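Type III effector Xcv3220-like C-terminal domain-containing protein (Xanthomonas campestris pv. vesicatoria, PDB 4FC9) probably acts as an E3 ubiquitin ligase inside plant cells after type III secretion, the crystallised part being its all-helical C-terminal domain. Local coordinates at residues A[50-55]-A[61-66]; A[73-78]-A[152-157]; A[54-59]-A[156-161]. All coordinates share one frame; numbering follows the deposited sequence.

Interaction 1 of 3, residues A[50-55]-A[61-66]; sequences DEERNP and PSYLPG
Asn54 N donates to Pro61 O at 2.8 Å, with 154° at the hydrogen. A second backbone bond, from Tyr63 N to Glu52 O, is nearly straight (161°) but weak at 3.5 Å. Together they bracket Arg53 and Ser62, whose backbones form one isolated bridge, far short of a sheet. Three waters reinforce the seam. One joins Glu52 O to Ser62 OG, a second donates to both Glu52 OE2 and Tyr63 OH, and the third links Asn54 ND2 with Ser62 O. Ser62 OG also accepts from Leu64 N at 3.0 Å, an ST turn that fixes the bend behind the bridge. Arg53 NE and NH2 bond to the carbonyls of Ala60 and Gly59, the residues just before 61-66.

In the packing layer, Tyr63 holds CG between its backbone N and carbonyl carbon (chi1 58°), which swings the ring back over segment 50-55. One face covers Glu52 O, and Tyr63 CE2 comes within 3.3 Å of Glu52 C. Beyond CG the Glu52 side chain is extended and runs past Leu64, whose two methyls lie against the carboxylate: Leu64 CD1 is 3.7 Å from Glu52 OE1, and Leu64 CD2 equally far from Glu52 OE2.

Positive phi at Glu52 turns the chain away from helix 32-49. Tyr63 OH bonds back to Val48 O there, the Tyr63 side chain meets Val152 and Leu155 of helix 152-171, and Pro55 rests on Thr47 and Val48.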
loop_
_atom_site.group_PDB
_atom_site.type_symbol
_atom_site.label_atom_id
_atom_site.label_comp_id
_atom_site.label_asym_id
_atom_site.label_seq_id
_atom_site.Cartn_x
_atom_site.Cartn_y
_atom_site.Cartn_z
ATOM N N ASP A 50 -5.899 14.755 -5.993
ATOM C CA ASP A 50 -6.774 15.902 -6.211
ATOM C C ASP A 50 -6.126 17.194 -5.716
ATOM O O ASP A 50 -5.933 18.139 -6.483
ATOM C CB ASP A 50 -8.111 15.697 -5.491
ATOM C CG ASP A 50 -9.294 15.769 -6.419
ATOM O OD1 ASP A 50 -9.708 16.894 -6.766
ATOM O OD2 ASP A 50 -9.823 14.699 -6.782
ATOM N N GLU A 51 -5.788 17.230 -4.430
ATOM C CA GLU A 51 -5.287 18.445 -3.799
ATOM C C GLU A 51 -3.823 18.714 -4.106
ATOM O O GLU A 51 -3.338 19.821 -3.895
ATOM C CB GLU A 51 -5.468 18.354 -2.289
ATOM C CG GLU A 51 -6.848 17.910 -1.868
ATOM C CD GLU A 51 -7.902 18.956 -2.133
ATOM O OE1 GLU A 51 -7.579 20.158 -2.035
ATOM O OE2 GLU A 51 -9.054 18.576 -2.443
ATOM N N GLU A 52 -3.126 17.691 -4.590
ATOM C CA GLU A 52 -1.692 17.762 -4.846
ATOM C C GLU A 52 -0.929 18.171 -3.590
ATOM O O GLU A 52 -0.027 19.006 -3.623
ATOM C CB GLU A 52 -1.391 18.676 -6.035
ATOM C CG GLU A 52 -1.963 18.138 -7.333
ATOM C CD GLU A 52 -1.749 19.061 -8.509
ATOM O OE1 GLU A 52 -2.394 20.131 -8.558
ATOM O OE2 GLU A 52 -0.942 18.712 -9.390
ATOM N N ARG A 53 -1.316 17.551 -2.481
ATOM C CA ARG A 53 -0.716 17.807 -1.180
ATOM C C ARG A 53 -0.225 16.516 -0.520
ATOM O O ARG A 53 -0.633 15.415 -0.890
ATOM C CB ARG A 53 -1.706 18.551 -0.275
ATOM C CG ARG A 53 -2.002 19.969 -0.753
ATOM C CD ARG A 53 -3.217 20.571 -0.069
ATOM N NE ARG A 53 -3.011 20.789 1.361
ATOM C CZ ARG A 53 -3.846 21.475 2.138
ATOM N NH1 ARG A 53 -4.941 22.018 1.625
ATOM N NH2 ARG A 53 -3.585 21.624 3.429
ATOM N N ASN A 54 0.659 16.683 0.457
ATOM C CA ASN A 54 1.378 15.601 1.111
ATOM C C ASN A 54 0.762 15.301 2.482
ATOM O O ASN A 54 0.997 16.036 3.440
ATOM C CB ASN A 54 2.840 16.041 1.274
ATOM C CG ASN A 54 3.754 14.935 1.768
ATOM O OD1 ASN A 54 3.308 13.893 2.247
ATOM N ND2 ASN A 54 5.055 15.172 1.664
ATOM N N PRO A 55 -0.020 14.210 2.586
ATOM C CA PRO A 55 -0.703 13.880 3.843
ATOM C C PRO A 55 0.232 13.354 4.927
ATOM O O PRO A 55 -0.216 13.072 6.038
ATOM C CB PRO A 55 -1.681 12.777 3.424
ATOM C CG PRO A 55 -1.027 12.127 2.263
ATOM C CD PRO A 55 -0.336 13.242 1.522
ATOM N N PRO A 61 1.339 19.944 3.373
ATOM C CA PRO A 61 1.890 20.930 2.442
ATOM C C PRO A 61 1.863 20.417 1.009
ATOM O O PRO A 61 1.796 19.207 0.787
ATOM C CB PRO A 61 3.336 21.073 2.919
ATOM C CG PRO A 61 3.656 19.747 3.492
ATOM C CD PRO A 61 2.396 19.309 4.179
ATOM N N SER A 62 1.909 21.329 0.046
ATOM C CA SER A 62 1.997 20.946 -1.355
ATOM C C SER A 62 3.272 20.151 -1.593
ATOM O O SER A 62 4.247 20.322 -0.871
ATOM C CB SER A 62 1.997 22.196 -2.236
ATOM O OG SER A 62 2.116 21.857 -3.606
ATOM N N TYR A 63 3.266 19.279 -2.598
ATOM C CA TYR A 63 4.500 18.627 -3.024
ATOM C C TYR A 63 4.967 19.187 -4.360
ATOM O O TYR A 63 5.988 18.775 -4.894
ATOM C CB TYR A 63 4.358 17.100 -3.090
ATOM C CG TYR A 63 3.266 16.576 -3.997
ATOM C CD1 TYR A 63 3.444 16.503 -5.374
ATOM C CD2 TYR A 63 2.062 16.128 -3.472
ATOM C CE1 TYR A 63 2.446 16.014 -6.200
ATOM C CE2 TYR A 63 1.068 15.633 -4.285
ATOM C CZ TYR A 63 1.262 15.580 -5.647
ATOM O OH TYR A 63 0.265 15.085 -6.451
ATOM N N LEU A 64 4.212 20.138 -4.890
ATOM C CA LEU A 64 4.523 20.714 -6.187
ATOM C C LEU A 64 5.711 21.660 -6.111
ATOM O O LEU A 64 5.779 22.494 -5.216
ATOM C CB LEU A 64 3.307 21.467 -6.729
ATOM C CG LEU A 64 2.052 20.623 -6.960
ATOM C CD1 LEU A 64 0.906 21.501 -7.429
ATOM C CD2 LEU A 64 2.324 19.509 -7.959
ATOM N N PRO A 65 6.656 21.521 -7.052
ATOM C CA PRO A 65 7.712 22.517 -7.224
ATOM C C PRO A 65 7.083 23.897 -7.345
ATOM O O PRO A 65 6.147 24.069 -8.124
ATOM C CB PRO A 65 8.339 22.125 -8.557
ATOM C CG PRO A 65 8.116 20.673 -8.653
ATOM C CD PRO A 65 6.801 20.394 -7.987
ATOM N N GLY A 66 7.568 24.854 -6.566
ATOM C CA GLY A 66 7.000 26.187 -6.577
ATOM C C GLY A 66 6.111 26.469 -5.380
ATOM O O GLY A 66 5.944 27.618 -4.993
HETATM O O HOH W 1 -0.573 21.636 -4.039
HETATM O O HOH W 2 -0.120 16.047 -9.005
HETATM O O HOH W 3 5.643 17.767 0.242
#

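Interaction 2 of 3, residues A[73-78]-A[152-157]; sequences TTFGQV and VATLAK
Phe75, in the short 3-10 segment 75-77 that leads into helix 79-88, sets its ring edge against Thr154 in the first turn of helix 152-171. The contact is small, 108 Å² over both sides, and its three touching residues are buried. Two ring carbons do the touching: Phe75 CE1 lies 3.4 Å from Thr154 OG1, and Phe75 CZ lies 3.4 Å from Thr154 O. Thr154 OG1 and the backbone N of Leu155 both sit near the ring plane, confirming an edge-on approach. A chi1 of 67° places Thr154 OG1 between the backbone N and carbonyl carbon, where it also bonds to Pro149 O.

Gln77 OE1 ties the loop together, accepting from Thr73 N at 2.8 Å, from Thr74 N in the carbonyl plane, and from Thr74 OG1 well above that plane. Around the ring, Leu81 and Leu85 of helix 79-88 supply apolar neighbours, and Phe75 is joined by backbone bonding to Ser148.

No hydrogen bond crosses between the segments. The slightly positive C-H rim of Phe75 faces the hydroxyl and the carbonyl oxygen of Thr154, so a modest electrostatic attraction may add to van der Waals packing at this edge.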
loop_
_atom_site.group_PDB
_atom_site.type_symbol
_atom_site.label_atom_id
_atom_site.label_comp_id
_atom_site.label_asym_id
_atom_site.label_seq_id
_atom_site.Cartn_x
_atom_site.Cartn_y
_atom_site.Cartn_z
ATOM N N THR A 73 12.069 17.719 -0.557
ATOM C CA THR A 73 11.912 17.339 -1.953
ATOM C C THR A 73 12.067 15.836 -2.180
ATOM O O THR A 73 11.897 15.364 -3.297
ATOM C CB THR A 73 12.918 18.083 -2.847
ATOM O OG1 THR A 73 14.252 17.679 -2.516
ATOM C CG2 THR A 73 12.786 19.591 -2.671
ATOM N N THR A 74 12.388 15.094 -1.121
ATOM C CA THR A 74 12.603 13.652 -1.229
ATOM C C THR A 74 11.933 12.864 -0.109
ATOM O O THR A 74 11.575 13.419 0.932
ATOM C CB THR A 74 14.105 13.279 -1.211
ATOM O OG1 THR A 74 14.698 13.725 0.014
ATOM C CG2 THR A 74 14.841 13.902 -2.387
ATOM N N PHE A 75 11.787 11.559 -0.330
ATOM C CA PHE A 75 11.211 10.659 0.663
ATOM C C PHE A 75 11.964 10.699 1.984
ATOM O O PHE A 75 11.361 10.695 3.053
ATOM C CB PHE A 75 11.189 9.219 0.133
ATOM C CG PHE A 75 9.881 8.821 -0.487
ATOM C CD1 PHE A 75 9.281 9.621 -1.451
ATOM C CD2 PHE A 75 9.249 7.643 -0.114
ATOM C CE1 PHE A 75 8.076 9.263 -2.023
ATOM C CE2 PHE A 75 8.040 7.272 -0.686
ATOM C CZ PHE A 75 7.454 8.085 -1.645
ATOM N N GLY A 76 13.288 10.735 1.905
ATOM C CA GLY A 76 14.116 10.673 3.091
ATOM C C GLY A 76 13.936 11.865 4.005
ATOM O O GLY A 76 14.249 11.795 5.190
ATOM N N GLN A 77 13.439 12.966 3.447
ATOM C CA GLN A 77 13.236 14.203 4.202
ATOM C C GLN A 77 11.876 14.239 4.893
ATOM O O GLN A 77 11.574 15.168 5.638
ATOM C CB GLN A 77 13.408 15.417 3.289
ATOM C CG GLN A 77 14.847 15.654 2.862
ATOM C CD GLN A 77 14.959 16.640 1.721
ATOM O OE1 GLN A 77 14.221 16.556 0.742
ATOM N NE2 GLN A 77 15.877 17.587 1.845
ATOM N N VAL A 78 11.062 13.220 4.639
ATOM C CA VAL A 78 9.793 13.063 5.338
ATOM C C VAL A 78 9.894 11.851 6.260
ATOM O O VAL A 78 10.022 10.722 5.793
ATOM C CB VAL A 78 8.619 12.889 4.351
ATOM C CG1 VAL A 78 7.313 12.712 5.098
ATOM C CG2 VAL A 78 8.531 14.079 3.415
ATOM N N VAL A 152 3.105 12.737 -7.575
ATOM C CA VAL A 152 1.810 12.065 -7.509
ATOM C C VAL A 152 1.925 10.536 -7.447
ATOM O O VAL A 152 1.237 9.893 -6.657
ATOM C CB VAL A 152 0.853 12.521 -8.648
ATOM C CG1 VAL A 152 1.406 12.161 -10.016
ATOM C CG2 VAL A 152 -0.536 11.927 -8.450
ATOM N N ALA A 153 2.827 9.970 -8.244
ATOM C CA ALA A 153 2.989 8.519 -8.325
ATOM C C ALA A 153 3.684 7.945 -7.098
ATOM O O ALA A 153 3.280 6.910 -6.576
ATOM C CB ALA A 153 3.758 8.153 -9.573
ATOM N N THR A 154 4.739 8.608 -6.641
ATOM C CA THR A 154 5.480 8.106 -5.495
ATOM C C THR A 154 4.652 8.244 -4.228
ATOM O O THR A 154 4.618 7.336 -3.400
ATOM C CB THR A 154 6.861 8.787 -5.335
ATOM O OG1 THR A 154 6.695 10.169 -4.999
ATOM C CG2 THR A 154 7.674 8.666 -6.615
ATOM N N LEU A 155 3.959 9.367 -4.086
ATOM C CA LEU A 155 3.115 9.559 -2.917
ATOM C C LEU A 155 1.873 8.666 -2.939
ATOM O O LEU A 155 1.412 8.214 -1.894
ATOM C CB LEU A 155 2.725 11.023 -2.766
ATOM C CG LEU A 155 3.853 11.887 -2.217
ATOM C CD1 LEU A 155 3.429 13.333 -2.192
ATOM C CD2 LEU A 155 4.240 11.415 -0.823
ATOM N N ALA A 156 1.336 8.411 -4.126
ATOM C CA ALA A 156 0.206 7.503 -4.234
ATOM C C ALA A 156 0.630 6.111 -3.777
ATOM O O ALA A 156 -0.126 5.422 -3.099
ATOM C CB ALA A 156 -0.328 7.461 -5.649
ATOM N N LYS A 157 1.848 5.705 -4.127
ATOM C CA LYS A 157 2.346 4.415 -3.669
ATOM C C LYS A 157 2.515 4.401 -2.153
ATOM O O LYS A 157 2.243 3.394 -1.505
ATOM C CB LYS A 157 3.653 4.022 -4.366
ATOM C CG LYS A 157 4.206 2.670 -3.908
ATOM C CD LYS A 157 3.270 1.510 -4.234
ATOM C CE LYS A 157 3.198 1.266 -5.727
ATOM N NZ LYS A 157 2.428 0.034 -6.056
#

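Interaction 3 of 3, residues A[54-59]-A[156-161]; sequences NPFLEG and AKAVQM
Phe56 has CG opposite its carbonyl carbon and beside its backbone N (chi1 -64°), and with chi2 at -78° this drives the ring edge-first from the loop into helix 152-171. The loop at this point is a type I beta turn, Asn54 to Leu57, combined with an Asx turn. Asn54 OD1 accepts from Phe56 N at 3.0 Å, the donor lying above the plane of the side-chain carbonyl, whereas the turn-closing bond from Leu57 N to Asn54 O is weak. The same Asn54 OD1 lies at the ring edge of Phe56, in its plane, so one amide oxygen both shapes the turn and borders the aromatic group that the turn presents.

At the far end of the ring the side chains meet through apolar carbons, and no hydrogen bond joins the segments. Phe56 CE2 packs 3.7 Å from Ala158 CB, which approaches obliquely, and 4.0 Å from Val159 CG2. Phe56 CZ stands 3.9 Å from Val159 N, near the ring plane, so the tip reaches the helix backbone itself, consistent with the small side chain of Ala158.

All four touching residues are buried in the helical core. Met44 of helix 32-49 meets both Phe56 and Val159, while Leu81 of helix 79-88 meets Phe56 and Ala158, so the ring is wedged among three helices. Pro55 adds a looser touch from CG to Val159 CG2 at 4.4 Å.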
loop_
_atom_site.group_PDB
_atom_site.type_symbol
_atom_site.label_atom_id
_atom_site.label_comp_id
_atom_site.label_asym_id
_atom_site.label_seq_id
_atom_site.Cartn_x
_atom_site.Cartn_y
_atom_site.Cartn_z
ATOM N N ASN A 54 0.659 16.683 0.457
ATOM C CA ASN A 54 1.378 15.601 1.111
ATOM C C ASN A 54 0.762 15.301 2.482
ATOM O O ASN A 54 0.997 16.036 3.440
ATOM C CB ASN A 54 2.840 16.041 1.274
ATOM C CG ASN A 54 3.754 14.935 1.768
ATOM O OD1 ASN A 54 3.308 13.893 2.247
ATOM N ND2 ASN A 54 5.055 15.172 1.664
ATOM N N PRO A 55 -0.020 14.210 2.586
ATOM C CA PRO A 55 -0.703 13.880 3.843
ATOM C C PRO A 55 0.232 13.354 4.927
ATOM O O PRO A 55 -0.216 13.072 6.038
ATOM C CB PRO A 55 -1.681 12.777 3.424
ATOM C CG PRO A 55 -1.027 12.127 2.263
ATOM C CD PRO A 55 -0.336 13.242 1.522
ATOM N N PHE A 56 1.513 13.227 4.608
ATOM C CA PHE A 56 2.470 12.650 5.539
ATOM C C PHE A 56 3.170 13.711 6.372
ATOM O O PHE A 56 3.903 13.390 7.304
ATOM C CB PHE A 56 3.479 11.774 4.794
ATOM C CG PHE A 56 2.854 10.569 4.143
ATOM C CD1 PHE A 56 2.519 9.457 4.894
ATOM C CD2 PHE A 56 2.582 10.558 2.785
ATOM C CE1 PHE A 56 1.929 8.347 4.300
ATOM C CE2 PHE A 56 1.995 9.454 2.182
ATOM C CZ PHE A 56 1.668 8.346 2.940
ATOM N N LEU A 57 2.931 14.974 6.041
ATOM C CA LEU A 57 3.493 16.073 6.811
ATOM C C LEU A 57 2.395 16.930 7.416
ATOM O O LEU A 57 1.349 17.138 6.804
ATOM C CB LEU A 57 4.417 16.934 5.946
ATOM C CG LEU A 57 5.759 16.330 5.531
ATOM C CD1 LEU A 57 6.436 17.214 4.505
ATOM C CD2 LEU A 57 6.657 16.124 6.739
ATOM N N GLU A 58 2.651 17.415 8.626
ATOM C CA GLU A 58 1.758 18.321 9.329
ATOM C C GLU A 58 1.288 19.460 8.428
ATOM O O GLU A 58 2.092 20.135 7.789
ATOM C CB GLU A 58 2.474 18.882 10.556
ATOM C CG GLU A 58 1.597 19.716 11.462
ATOM C CD GLU A 58 2.350 20.261 12.657
ATOM O OE1 GLU A 58 3.595 20.165 12.674
ATOM O OE2 GLU A 58 1.700 20.788 13.579
ATOM N N GLY A 59 -0.025 19.648 8.363
ATOM C CA GLY A 59 -0.616 20.698 7.551
ATOM C C GLY A 59 -0.826 20.330 6.098
ATOM O O GLY A 59 -1.354 21.126 5.328
ATOM N N ALA A 156 1.336 8.411 -4.126
ATOM C CA ALA A 156 0.206 7.503 -4.234
ATOM C C ALA A 156 0.630 6.111 -3.777
ATOM O O ALA A 156 -0.126 5.422 -3.099
ATOM C CB ALA A 156 -0.328 7.461 -5.649
ATOM N N LYS A 157 1.848 5.705 -4.127
ATOM C CA LYS A 157 2.346 4.415 -3.669
ATOM C C LYS A 157 2.515 4.401 -2.153
ATOM O O LYS A 157 2.243 3.394 -1.505
ATOM C CB LYS A 157 3.653 4.022 -4.366
ATOM C CG LYS A 157 4.206 2.670 -3.908
ATOM C CD LYS A 157 3.270 1.510 -4.234
ATOM C CE LYS A 157 3.198 1.266 -5.727
ATOM N NZ LYS A 157 2.428 0.034 -6.056
ATOM N N ALA A 158 2.952 5.521 -1.586
ATOM C CA ALA A 158 3.121 5.603 -0.141
ATOM C C ALA A 158 1.786 5.467 0.578
ATOM O O ALA A 158 1.707 4.850 1.636
ATOM C CB ALA A 158 3.812 6.896 0.247
ATOM N N VAL A 159 0.737 6.038 -0.001
ATOM C CA VAL A 159 -0.609 5.901 0.556
ATOM C C VAL A 159 -1.073 4.451 0.460
ATOM O O VAL A 159 -1.689 3.927 1.390
ATOM C CB VAL A 159 -1.624 6.833 -0.146
ATOM C CG1 VAL A 159 -3.035 6.559 0.357
ATOM C CG2 VAL A 159 -1.257 8.291 0.073
ATOM N N GLN A 160 -0.760 3.804 -0.661
ATOM C CA GLN A 160 -1.040 2.378 -0.830
ATOM C C GLN A 160 -0.433 1.581 0.300
ATOM O O GLN A 160 -1.085 0.710 0.874
ATOM C CB GLN A 160 -0.470 1.847 -2.146
ATOM C CG GLN A 160 -1.380 1.998 -3.333
ATOM C CD GLN A 160 -1.069 0.991 -4.415
ATOM O OE1 GLN A 160 0.075 0.853 -4.833
ATOM N NE2 GLN A 160 -2.084 0.270 -4.866
HETATM N N MSE A 161 0.825 1.874 0.609
HETATM C CA MSE A 161 1.509 1.152 1.661
HETATM C C MSE A 161 0.931 1.480 3.025
HETATM O O MSE A 161 0.917 0.628 3.917
HETATM C CB MSE A 161 3.010 1.415 1.656
HETATM C CG MSE A 161 3.713 0.441 2.587
HETATM SE SE MSE A 161 5.574 0.691 2.803
HETATM C CE MSE A 161 5.797 -0.376 4.433
#

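Overall arrangement
The three contacts lie on the same side of the chain's centre and fasten the long connection between helices 32-49 and 79-88. Interaction 1 closes that loop on itself; interactions 2 and 3 attach its later and earlier parts to helix 152-171. Their centres are about 8 Å apart for interactions 2 and 3, and about 10 Å for either against interaction 1. Asn54 and Pro55 lie in the segments of both interactions 1 and 3, Ala156 and Lys157 in those of 2 and 3. Side chains also bridge them: Tyr63 CD2 packs 3.4 Å from Leu155 CD1, and Val78 CG1 lies 4.0 Å from Phe56 CB. All three are packing and loop-closing contacts within the C-terminal domain.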